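U4/U6 snRNA-associated-splicing factor PRP24 (Saccharomyces cerevisiae, PDB 4N0T) binds U6 snRNA, promotes its annealing to U4 snRNA and works as a recycling factor of the spliceosome. Local coordinates at residues 10-15 with 48-53; 20-25 with 36-41; 80-85 with 130-135. One frame throughout, in Å; residues are numbered along the deposited sequence.

Contact 1: 10-15 with 48-53; sequences TVLVKN and FRFARI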
loop_
_atom_site.group_PDB
_atom_site.type_symbol
_atom_site.label_atom_id
_atom_site.label_comp_id
_atom_site.label_asym_id
_atom_site.label_seq_id
_atom_site.Cartn_x
_atom_site.Cartn_y
_atom_site.Cartn_z
ATOM N N THR A 10 -21.675 -9.227 -5.139
ATOM C CA THR A 10 -21.667 -9.433 -3.691
ATOM C C THR A 10 -23.039 -9.149 -3.075
ATOM O O THR A 10 -23.700 -8.144 -3.397
ATOM C CB THR A 10 -20.605 -8.559 -3.008
ATOM O OG1 THR A 10 -19.328 -8.847 -3.591
ATOM C CG2 THR A 10 -20.537 -8.849 -1.513
ATOM N N VAL A 11 -23.456 -10.033 -2.188
ATOM C CA VAL A 11 -24.713 -9.830 -1.479
ATOM C C VAL A 11 -24.478 -9.737 0.016
ATOM O O VAL A 11 -23.461 -10.228 0.538
ATOM C CB VAL A 11 -25.736 -10.954 -1.757
ATOM C CG1 VAL A 11 -25.995 -11.059 -3.257
ATOM C CG2 VAL A 11 -25.241 -12.282 -1.210
ATOM N N LEU A 12 -25.445 -9.126 0.691
ATOM C CA LEU A 12 -25.452 -8.985 2.136
ATOM C C LEU A 12 -26.568 -9.869 2.672
ATOM O O LEU A 12 -27.680 -9.833 2.145
ATOM C CB LEU A 12 -25.775 -7.535 2.492
ATOM C CG LEU A 12 -25.951 -7.217 3.983
ATOM C CD1 LEU A 12 -24.641 -7.424 4.692
ATOM C CD2 LEU A 12 -26.459 -5.796 4.200
ATOM N N VAL A 13 -26.265 -10.657 3.694
ATOM C CA VAL A 13 -27.279 -11.482 4.357
ATOM C C VAL A 13 -27.428 -10.953 5.770
ATOM O O VAL A 13 -26.432 -10.806 6.487
ATOM C CB VAL A 13 -26.880 -12.966 4.413
ATOM C CG1 VAL A 13 -28.014 -13.796 5.014
ATOM C CG2 VAL A 13 -26.556 -13.485 3.032
ATOM N N LYS A 14 -28.665 -10.654 6.166
ATOM C CA LYS A 14 -28.933 -10.192 7.527
ATOM C C LYS A 14 -29.797 -11.201 8.278
ATOM O O LYS A 14 -30.623 -11.886 7.675
ATOM C CB LYS A 14 -29.624 -8.824 7.501
ATOM C CG LYS A 14 -29.976 -8.294 8.877
ATOM C CD LYS A 14 -30.532 -6.890 8.822
ATOM C CE LYS A 14 -30.746 -6.363 10.241
ATOM N NZ LYS A 14 -31.288 -4.974 10.227
ATOM N N ASN A 15 -29.549 -11.297 9.583
ATOM C CA ASN A 15 -30.369 -12.090 10.519
ATOM C C ASN A 15 -30.115 -13.593 10.471
ATOM O O ASN A 15 -31.012 -14.390 10.761
ATOM C CB ASN A 15 -31.871 -11.800 10.377
ATOM C CG ASN A 15 -32.632 -12.107 11.661
ATOM O OD1 ASN A 15 -32.118 -11.862 12.756
ATOM N ND2 ASN A 15 -33.842 -12.659 11.539
ATOM N N PHE A 48 -27.691 -11.952 16.373
ATOM C CA PHE A 48 -27.727 -12.620 15.076
ATOM C C PHE A 48 -26.414 -12.368 14.334
ATOM O O PHE A 48 -25.519 -11.704 14.859
ATOM C CB PHE A 48 -28.933 -12.153 14.240
ATOM C CG PHE A 48 -28.870 -10.707 13.819
ATOM C CD1 PHE A 48 -28.203 -10.327 12.650
ATOM C CD2 PHE A 48 -29.490 -9.731 14.578
ATOM C CE1 PHE A 48 -28.151 -8.995 12.268
ATOM C CE2 PHE A 48 -29.451 -8.410 14.198
ATOM C CZ PHE A 48 -28.775 -8.036 13.037
ATOM N N ARG A 49 -26.281 -12.897 13.121
ATOM C CA ARG A 49 -25.069 -12.625 12.348
ATOM C C ARG A 49 -25.353 -12.065 10.962
ATOM O O ARG A 49 -26.392 -12.350 10.358
ATOM C CB ARG A 49 -24.199 -13.880 12.233
ATOM C CG ARG A 49 -23.845 -14.496 13.579
ATOM C CD ARG A 49 -22.694 -15.474 13.474
ATOM N NE ARG A 49 -21.402 -14.825 13.693
ATOM C CZ ARG A 49 -20.224 -15.416 13.506
ATOM N NH1 ARG A 49 -20.170 -16.669 13.078
ATOM N NH2 ARG A 49 -19.100 -14.749 13.728
ATOM N N PHE A 50 -24.413 -11.264 10.466
ATOM C CA PHE A 50 -24.449 -10.780 9.086
ATOM C C PHE A 50 -23.486 -11.638 8.271
ATOM O O PHE A 50 -22.530 -12.205 8.817
ATOM C CB PHE A 50 -23.927 -9.348 8.999
ATOM C CG PHE A 50 -24.846 -8.301 9.575
ATOM C CD1 PHE A 50 -25.875 -7.759 8.812
ATOM C CD2 PHE A 50 -24.639 -7.810 10.862
ATOM C CE1 PHE A 50 -26.697 -6.761 9.323
ATOM C CE2 PHE A 50 -25.455 -6.814 11.381
ATOM C CZ PHE A 50 -26.482 -6.284 10.610
ATOM N N ALA A 51 -23.719 -11.731 6.964
ATOM C CA ALA A 51 -22.736 -12.334 6.066
ATOM C C ALA A 51 -22.570 -11.503 4.807
ATOM O O ALA A 51 -23.527 -10.909 4.304
ATOM C CB ALA A 51 -23.122 -13.765 5.699
ATOM N N ARG A 52 -21.340 -11.459 4.303
ATOM C CA ARG A 52 -21.061 -10.907 2.994
ATOM C C ARG A 52 -20.672 -12.088 2.122
ATOM O O ARG A 52 -19.803 -12.875 2.494
ATOM C CB ARG A 52 -19.889 -9.918 3.085
ATOM C CG ARG A 52 -19.353 -9.455 1.756
ATOM C CD ARG A 52 -18.104 -8.600 1.980
ATOM N NE ARG A 52 -17.581 -8.066 0.735
ATOM C CZ ARG A 52 -16.741 -8.724 -0.055
ATOM N NH1 ARG A 52 -16.333 -9.934 0.289
ATOM N NH2 ARG A 52 -16.303 -8.169 -1.176
ATOM N N ILE A 53 -21.330 -12.238 0.974
ATOM C CA ILE A 53 -21.010 -13.344 0.075
ATOM C C ILE A 53 -20.688 -12.783 -1.298
ATOM O O ILE A 53 -21.533 -12.134 -1.937
ATOM C CB ILE A 53 -22.171 -14.375 -0.034
ATOM C CG1 ILE A 53 -22.595 -14.860 1.350
ATOM C CG2 ILE A 53 -21.748 -15.575 -0.892
ATOM C CD1 ILE A 53 -23.867 -15.714 1.309
#
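The Phe-48 ring leans against Lys-14 and Asn-15, meeting Lys-14 CE and Asn-15 N obliquely. Its edge carbon CE1 sits over one face of the Phe-50 ring, 3.5 Å above that plane and offset toward the rim. In return, Phe-50 CE1 lies in the plane of Phe-48, at its edge. The guanidinium of Arg-52 has the Thr-10 methyl CG2 over one face, again near the rim. Arg-52 NE turns to a salt bridge with Asp-132.

Phe-48 CG is placed between its backbone N and carbonyl carbon (chi1 66°), which carries the ring across to the neighbouring strand. Lys-14 runs fully extended alongside Phe-50, and its CG comes to 3.6 Å from Phe-50 CE1. The Asn-15 carboxamide stands nearly upright to the Phe-48 ring, with planes 76° apart. Its OD1 is 3.5 Å from Phe-48 CB, while ND2 bonds to the Glu-76 carbonyl. With an alanine here instead of Phe-48, one face of Phe-50 would probably be uncovered and Lys-14 CE would lose the ring it rests on.

Strands 10-15 and 49-53 are the antiparallel central pair of an RRM sheet. They correspond to its RNP2 and RNP1 motifs, and Phe-48 and Phe-50 occupy RNP1 aromatic positions. Here Phe-50 and Leu-12 also touch Leu-113 of the second RRM, so part of this face serves contact between domains.

Four backbone bonds hold the register. Val-11 N reaches Ile-53 O at 2.9 Å, and Ile-53 N returns to Val-11 O. Val-13 and Ala-51 are joined the same way. On the reverse face, Val-13 CG2 meets Ile-53 CD1 at 3.9 Å, and both side chains pack on Phe-29 of helix 22-29.

Contact 2: 20-25 with 36-41; sequences YNQNKV and IHVDVA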
loop_
_atom_site.group_PDB
_atom_site.type_symbol
_atom_site.label_atom_id
_atom_site.label_comp_id
_atom_site.label_asym_id
_atom_site.label_seq_id
_atom_site.Cartn_x
_atom_site.Cartn_y
_atom_site.Cartn_z
ATOM N N TYR A 20 -24.513 -19.590 13.175
ATOM C CA TYR A 20 -24.078 -19.712 11.790
ATOM C C TYR A 20 -22.637 -19.258 11.563
ATOM O O TYR A 20 -22.263 -18.113 11.845
ATOM C CB TYR A 20 -25.058 -19.028 10.827
ATOM C CG TYR A 20 -25.831 -20.038 10.009
ATOM C CD1 TYR A 20 -26.657 -20.964 10.631
ATOM C CD2 TYR A 20 -25.721 -20.082 8.624
ATOM C CE1 TYR A 20 -27.358 -21.901 9.905
ATOM C CE2 TYR A 20 -26.424 -21.022 7.883
ATOM C CZ TYR A 20 -27.238 -21.931 8.536
ATOM O OH TYR A 20 -27.951 -22.874 7.832
ATOM N N ASN A 21 -21.828 -20.183 11.065
ATOM C CA ASN A 21 -20.451 -19.886 10.706
ATOM C C ASN A 21 -20.276 -19.808 9.196
ATOM O O ASN A 21 -21.202 -20.087 8.429
ATOM C CB ASN A 21 -19.487 -20.921 11.314
ATOM C CG ASN A 21 -19.788 -22.350 10.874
ATOM O OD1 ASN A 21 -20.258 -22.595 9.761
ATOM N ND2 ASN A 21 -19.502 -23.305 11.754
ATOM N N GLN A 22 -19.074 -19.436 8.785
ATOM C CA GLN A 22 -18.702 -19.344 7.383
ATOM C C GLN A 22 -19.039 -20.626 6.604
ATOM O O GLN A 22 -19.548 -20.571 5.478
ATOM C CB GLN A 22 -17.207 -19.055 7.337
ATOM C CG GLN A 22 -16.614 -18.813 5.994
ATOM C CD GLN A 22 -15.149 -18.480 6.119
ATOM O OE1 GLN A 22 -14.527 -18.771 7.142
ATOM N NE2 GLN A 22 -14.590 -17.857 5.094
ATOM N N ASN A 23 -18.770 -21.777 7.214
ATOM C CA ASN A 23 -19.043 -23.059 6.574
ATOM C C ASN A 23 -20.528 -23.279 6.294
ATOM O O ASN A 23 -20.905 -23.714 5.198
ATOM C CB ASN A 23 -18.506 -24.208 7.432
ATOM C CG ASN A 23 -18.947 -25.571 6.926
ATOM O OD1 ASN A 23 -18.846 -25.872 5.734
ATOM N ND2 ASN A 23 -19.452 -26.402 7.831
ATOM N N LYS A 24 -21.368 -22.983 7.283
ATOM C CA LYS A 24 -22.807 -23.175 7.133
ATOM C C LYS A 24 -23.369 -22.207 6.102
ATOM O O LYS A 24 -24.323 -22.526 5.390
ATOM C CB LYS A 24 -23.519 -22.982 8.468
ATOM C CG LYS A 24 -23.181 -24.039 9.504
ATOM C CD LYS A 24 -24.017 -23.850 10.757
ATOM C CE LYS A 24 -23.642 -24.860 11.826
ATOM N NZ LYS A 24 -24.328 -24.546 13.112
ATOM N N VAL A 25 -22.774 -21.020 6.029
ATOM C CA VAL A 25 -23.171 -20.042 5.022
ATOM C C VAL A 25 -22.899 -20.581 3.620
ATOM O O VAL A 25 -23.775 -20.518 2.754
ATOM C CB VAL A 25 -22.489 -18.685 5.258
ATOM C CG1 VAL A 25 -22.739 -17.746 4.090
ATOM C CG2 VAL A 25 -23.005 -18.078 6.561
ATOM N N ILE A 36 -16.771 -16.935 -4.365
ATOM C CA ILE A 36 -15.379 -16.507 -4.234
ATOM C C ILE A 36 -14.967 -16.335 -2.769
ATOM O O ILE A 36 -13.884 -16.769 -2.367
ATOM C CB ILE A 36 -15.123 -15.186 -4.996
ATOM C CG1 ILE A 36 -15.326 -15.387 -6.501
ATOM C CG2 ILE A 36 -13.717 -14.655 -4.729
ATOM C CD1 ILE A 36 -15.033 -14.148 -7.324
ATOM N N HIS A 37 -15.825 -15.698 -1.972
ATOM C CA HIS A 37 -15.472 -15.421 -0.585
ATOM C C HIS A 37 -16.709 -15.245 0.293
ATOM O O HIS A 37 -17.744 -14.759 -0.174
ATOM C CB HIS A 37 -14.579 -14.175 -0.498
ATOM C CG HIS A 37 -13.819 -14.076 0.789
ATOM N ND1 HIS A 37 -14.218 -13.263 1.831
ATOM C CD2 HIS A 37 -12.701 -14.706 1.211
ATOM C CE1 HIS A 37 -13.369 -13.392 2.834
ATOM N NE2 HIS A 37 -12.439 -14.261 2.487
ATOM N N VAL A 38 -16.589 -15.640 1.557
ATOM C CA VAL A 38 -17.651 -15.454 2.539
ATOM C C VAL A 38 -17.079 -14.829 3.807
ATOM O O VAL A 38 -16.101 -15.337 4.350
ATOM C CB VAL A 38 -18.287 -16.797 2.928
ATOM C CG1 VAL A 38 -19.282 -16.602 4.067
ATOM C CG2 VAL A 38 -18.980 -17.427 1.724
ATOM N N ASP A 39 -17.667 -13.726 4.262
ATOM C CA ASP A 39 -17.354 -13.194 5.594
ATOM C C ASP A 39 -18.597 -13.229 6.474
ATOM O O ASP A 39 -19.686 -12.913 6.011
ATOM C CB ASP A 39 -16.851 -11.758 5.500
ATOM C CG ASP A 39 -15.549 -11.648 4.741
ATOM O OD1 ASP A 39 -14.518 -12.099 5.282
ATOM O OD2 ASP A 39 -15.559 -11.111 3.614
ATOM N N VAL A 40 -18.435 -13.628 7.736
ATOM C CA VAL A 40 -19.530 -13.589 8.704
ATOM C C VAL A 40 -19.106 -12.686 9.866
ATOM O O VAL A 40 -17.943 -12.713 10.281
ATOM C CB VAL A 40 -19.884 -14.997 9.218
ATOM C CG1 VAL A 40 -21.060 -14.947 10.183
ATOM C CG2 VAL A 40 -20.215 -15.919 8.057
ATOM N N ALA A 41 -20.029 -11.868 10.365
ATOM C CA ALA A 41 -19.747 -10.975 11.493
ATOM C C ALA A 41 -20.934 -10.960 12.441
ATOM O O ALA A 41 -22.086 -11.041 12.003
ATOM C CB ALA A 41 -19.463 -9.568 11.011
HETATM O O HOH W 1 -14.353 -17.181 2.015
#
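Val-25 and Val-38 meet methyl to methyl, with CG1 of Val-25 3.6 Å from CG1 of Val-38. The other branch of Val-25, CG2, packs against CG2 of Val-40 at 3.8 Å. This is the first helix of an RRM lying against the back of strand 37-41, the edge strand of the sheet. In both Val-25 and Val-38, CG1 is anti to the backbone N (chi1 171° and 174°), and these are the branches that meet. Val-40 CG2 also packs against the start of the helix, near the backbone of Gln-22. Its CG1 comes up to the carbonyl oxygen of Tyr-20, which accepts a hydrogen bond from Arg-49 NH1.

Gln-22 reaches past Val-38 in an extended chain. Its CG lies 4.0 Å from Val-38 CG1, and NE2 ends 3.0 Å from Val-38 O.

A second shell sets the helix in place. Asn-21 is the N-cap. Its OD1 accepts from Lys-24 N at 2.7 Å, with the donor almost straight out from the oxygen. Val-25 N bonds back to Asn-21 O, the first turn of the helix. Tyr-20 flanks this turn: Lys-24 CB lies over one face of its ring, and Val-25 CG2 is at the ring edge.

Along one edge the strand is held by backbone bonds to strand 49-55. Near its start, Ile-36 and His-37 both face Glu-54 in a classic beta bulge. His-37 ND1 gives a weak bond to Asp-39 OD2. One water joins helix and strand, accepting from Val-38 N at 2.8 Å and weakly from Gln-22 NE2. That water oxygen also stands 3.1 Å above one face of the His-37 ring, offset toward its rim.

Contact 3: 80-85 with 130-135; sequences SHLTEC and YIDVTS. With nucleotides of chain B.
Cys-85 and Val-133 pair where strand 86-90 begins, continuing its pairing with strand 128-133 in the second RRM. Val-133 N donates to Cys-85 O at 2.8 Å, nearly straight. Cys-85 CB lies 3.4 Å from Val-133 O, a buried oxygen with no partner in the model. Cys-85 SG continues to the backbone of Ser-135, the N-cap of helix 136-146.

Leu-82, from the first RRM, brings CD2 to 3.7 Å from Asp-132 OD2. That carboxylate also accepts from Thr-86 and forms salt bridges with Arg-52 and Arg-116. The two arginines come from different RRMs, so the carboxylate ties the domains together and probably stays ionised.

Further along the strand, Tyr-130 meets the RNA. CB starts beside the imidazole part of G21 of chain B, near N7. CG, anti to the carbonyl carbon (chi1 -73°), sets the ring over the guanine and lies 3.6 Å from G21 C5. CD1 goes over C6 and CE1 over N1. Along the other ring edge, over the same guanine, CD2 goes over C4 and C5, and CE2 is 3.2 Å from G21 N3. CZ sits 3.3 Å from G21 C2. The guanine thus covers one ring face, with C6 above its centre. OH donates to N3 of A20 of chain B at 2.8 Å. Tyr-130 corresponds to an RNP1 aromatic position, a usual RNA-binding site of the RRM.

One tyrosine holds two successive nucleotides, one by its ring and one by its hydroxyl. Because adenine and guanine both carry N3, the hydroxyl bond alone would not be expected to tell them apart.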
loop_
_atom_site.group_PDB
_atom_site.type_symbol
_atom_site.label_atom_id
_atom_site.label_comp_id
_atom_site.label_asym_id
_atom_site.label_seq_id
_atom_site.Cartn_x
_atom_site.Cartn_y
_atom_site.Cartn_z
ATOM N N SER A 80 -29.748 -9.182 0.089
ATOM C CA SER A 80 -29.846 -8.020 -0.781
ATOM C C SER A 80 -28.524 -7.776 -1.489
ATOM O O SER A 80 -27.489 -8.259 -1.037
ATOM C CB SER A 80 -30.213 -6.782 0.030
ATOM O OG SER A 80 -29.272 -6.576 1.069
ATOM N N HIS A 81 -28.570 -7.046 -2.596
ATOM C CA HIS A 81 -27.334 -6.585 -3.231
ATOM C C HIS A 81 -26.584 -5.720 -2.225
ATOM O O HIS A 81 -27.185 -4.866 -1.555
ATOM C CB HIS A 81 -27.633 -5.753 -4.484
ATOM C CG HIS A 81 -28.136 -6.552 -5.650
ATOM N ND1 HIS A 81 -27.355 -7.468 -6.322
ATOM C CD2 HIS A 81 -29.335 -6.542 -6.284
ATOM C CE1 HIS A 81 -28.051 -7.996 -7.314
ATOM N NE2 HIS A 81 -29.258 -7.458 -7.307
ATOM N N LEU A 82 -25.273 -5.926 -2.112
ATOM C CA LEU A 82 -24.479 -5.053 -1.257
ATOM C C LEU A 82 -24.243 -3.791 -2.048
ATOM O O LEU A 82 -23.577 -3.826 -3.079
ATOM C CB LEU A 82 -23.138 -5.687 -0.885
ATOM C CG LEU A 82 -22.317 -4.858 0.113
ATOM C CD1 LEU A 82 -22.938 -4.933 1.506
ATOM C CD2 LEU A 82 -20.864 -5.313 0.148
ATOM N N THR A 83 -24.817 -2.683 -1.596
ATOM C CA THR A 83 -24.663 -1.423 -2.306
ATOM C C THR A 83 -24.624 -0.256 -1.334
ATOM O O THR A 83 -25.281 -0.278 -0.285
ATOM C CB THR A 83 -25.779 -1.209 -3.359
ATOM O OG1 THR A 83 -25.608 0.066 -3.974
ATOM C CG2 THR A 83 -27.130 -1.235 -2.711
ATOM N N GLU A 84 -23.815 0.746 -1.677
ATOM C CA GLU A 84 -23.637 1.923 -0.832
ATOM C C GLU A 84 -23.192 1.590 0.592
ATOM O O GLU A 84 -23.422 2.359 1.525
ATOM C CB GLU A 84 -24.904 2.786 -0.844
ATOM C CG GLU A 84 -25.279 3.263 -2.238
ATOM C CD GLU A 84 -26.455 4.207 -2.222
ATOM O OE1 GLU A 84 -27.600 3.727 -2.346
ATOM O OE2 GLU A 84 -26.230 5.428 -2.069
ATOM N N CYS A 85 -22.507 0.460 0.745
ATOM C CA CYS A 85 -22.007 0.034 2.040
ATOM C C CYS A 85 -20.493 -0.106 2.091
ATOM O O CYS A 85 -19.974 -0.833 2.938
ATOM C CB CYS A 85 -22.603 -1.321 2.400
ATOM S SG CYS A 85 -24.373 -1.262 2.788
ATOM N N TYR A 130 -10.210 -0.795 1.705
ATOM C CA TYR A 130 -11.640 -0.827 1.456
ATOM C C TYR A 130 -12.319 -1.529 2.619
ATOM O O TYR A 130 -11.817 -2.545 3.133
ATOM C CB TYR A 130 -11.955 -1.567 0.149
ATOM C CG TYR A 130 -11.581 -0.776 -1.069
ATOM C CD1 TYR A 130 -12.473 0.116 -1.648
ATOM C CD2 TYR A 130 -10.321 -0.907 -1.629
ATOM C CE1 TYR A 130 -12.125 0.846 -2.766
ATOM C CE2 TYR A 130 -9.957 -0.181 -2.736
ATOM C CZ TYR A 130 -10.856 0.687 -3.301
ATOM O OH TYR A 130 -10.464 1.408 -4.402
ATOM N N ILE A 131 -13.454 -0.984 3.050
ATOM C CA ILE A 131 -14.172 -1.564 4.175
ATOM C C ILE A 131 -15.637 -1.674 3.812
ATOM O O ILE A 131 -16.250 -0.677 3.406
ATOM C CB ILE A 131 -14.080 -0.656 5.420
ATOM C CG1 ILE A 131 -12.623 -0.384 5.786
ATOM C CG2 ILE A 131 -14.793 -1.322 6.605
ATOM C CD1 ILE A 131 -12.418 0.996 6.398
ATOM N N ASP A 132 -16.203 -2.875 3.973
ATOM C CA ASP A 132 -17.633 -3.061 3.780
ATOM C C ASP A 132 -18.330 -3.079 5.136
ATOM O O ASP A 132 -17.901 -3.787 6.049
ATOM C CB ASP A 132 -17.924 -4.383 3.064
ATOM C CG ASP A 132 -17.477 -4.379 1.614
ATOM O OD1 ASP A 132 -17.321 -3.282 1.038
ATOM O OD2 ASP A 132 -17.295 -5.484 1.060
ATOM N N VAL A 133 -19.374 -2.266 5.254
ATOM C CA VAL A 133 -20.214 -2.272 6.453
ATOM C C VAL A 133 -21.597 -2.807 6.098
ATOM O O VAL A 133 -21.796 -3.304 4.987
ATOM C CB VAL A 133 -20.266 -0.880 7.113
ATOM C CG1 VAL A 133 -18.881 -0.499 7.558
ATOM C CG2 VAL A 133 -20.830 0.177 6.153
ATOM N N THR A 134 -22.549 -2.749 7.033
ATOM C CA THR A 134 -23.819 -3.434 6.815
ATOM C C THR A 134 -24.974 -2.556 6.333
ATOM O O THR A 134 -26.042 -3.076 5.987
ATOM C CB THR A 134 -24.277 -4.176 8.078
ATOM O OG1 THR A 134 -24.517 -3.226 9.123
ATOM C CG2 THR A 134 -23.221 -5.161 8.527
ATOM N N SER A 135 -24.795 -1.239 6.340
ATOM C CA SER A 135 -25.843 -0.341 5.839
ATOM C C SER A 135 -25.291 0.968 5.282
ATOM O O SER A 135 -24.187 1.378 5.638
ATOM C CB SER A 135 -26.858 -0.026 6.943
ATOM O OG SER A 135 -26.318 0.907 7.868
ATOM P P G B 21 -6.290 0.617 -7.481
ATOM O OP1 G B 21 -5.022 1.202 -8.009
ATOM O OP2 G B 21 -7.193 -0.019 -8.496
ATOM O "O5'" G B 21 -5.935 -0.426 -6.339
ATOM C "C5'" G B 21 -6.964 -0.965 -5.518
ATOM C "C4'" G B 21 -6.463 -2.130 -4.702
ATOM O "O4'" G B 21 -7.482 -2.481 -3.732
ATOM C "C3'" G B 21 -6.206 -3.409 -5.482
ATOM O "O3'" G B 21 -5.346 -4.198 -4.670
ATOM C "C2'" G B 21 -7.585 -4.055 -5.461
ATOM O "O2'" G B 21 -7.579 -5.427 -5.773
ATOM C "C1'" G B 21 -7.961 -3.790 -4.008
ATOM N N9 G B 21 -9.382 -3.793 -3.698
ATOM C C8 G B 21 -9.912 -4.525 -2.670
ATOM N N7 G B 21 -11.187 -4.334 -2.546
ATOM C C5 G B 21 -11.514 -3.422 -3.517
ATOM C C6 G B 21 -12.766 -2.837 -3.817
ATOM O O6 G B 21 -13.869 -3.058 -3.268
ATOM N N1 G B 21 -12.669 -1.957 -4.881
ATOM C C2 G B 21 -11.498 -1.639 -5.537
ATOM N N2 G B 21 -11.593 -0.745 -6.532
ATOM N N3 G B 21 -10.324 -2.182 -5.267
ATOM C C4 G B 21 -10.397 -3.049 -4.244
ATOM P P A B 20 -4.364 6.613 -5.287
ATOM O OP1 A B 20 -2.941 6.184 -5.199
ATOM O OP2 A B 20 -4.735 7.637 -6.299
ATOM O "O5'" A B 20 -5.287 5.344 -5.533
ATOM C "C5'" A B 20 -5.103 4.123 -4.809
ATOM C "C4'" A B 20 -6.251 3.181 -5.044
ATOM O "O4'" A B 20 -7.399 3.672 -4.297
ATOM C "C3'" A B 20 -6.705 3.047 -6.500
ATOM O "O3'" A B 20 -7.184 1.725 -6.732
ATOM C "C2'" A B 20 -7.884 4.013 -6.571
ATOM O "O2'" A B 20 -8.824 3.713 -7.582
ATOM C "C1'" A B 20 -8.492 3.862 -5.173
ATOM N N9 A B 20 -9.241 5.041 -4.740
ATOM C C8 A B 20 -8.779 6.327 -4.614
ATOM N N7 A B 20 -9.714 7.177 -4.252
ATOM C C5 A B 20 -10.853 6.394 -4.114
ATOM C C6 A B 20 -12.181 6.697 -3.753
ATOM N N6 A B 20 -12.584 7.930 -3.445
ATOM N N1 A B 20 -13.067 5.674 -3.726
ATOM C C2 A B 20 -12.661 4.443 -4.061
ATOM N N3 A B 20 -11.437 4.048 -4.427
ATOM C C4 A B 20 -10.580 5.075 -4.421
#

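Overall arrangement
Contact 2 is nested within the chain loop closed by contact 1, and contact 3 follows. The first two lie inside RRM 1, their centres about 8 Å apart. They share its five-stranded antiparallel sheet, in which strand 35-42 pairs with 49-55 and 49-55 with 10-16. Contact 3 has its centre about 10 Å from that of contact 1 and about 16 Å from that of contact 2. Its first segment lies on strand 75-81, next to 10-16, and its second on a strand of the RRM 2 sheet. The Arg-52 to Asp-132 salt bridge joins contacts 1 and 3. The two RRMs are thus packed together, and the strand of RRM 2 that meets RRM 1 here also carries, further along, its RNA-binding tyrosine.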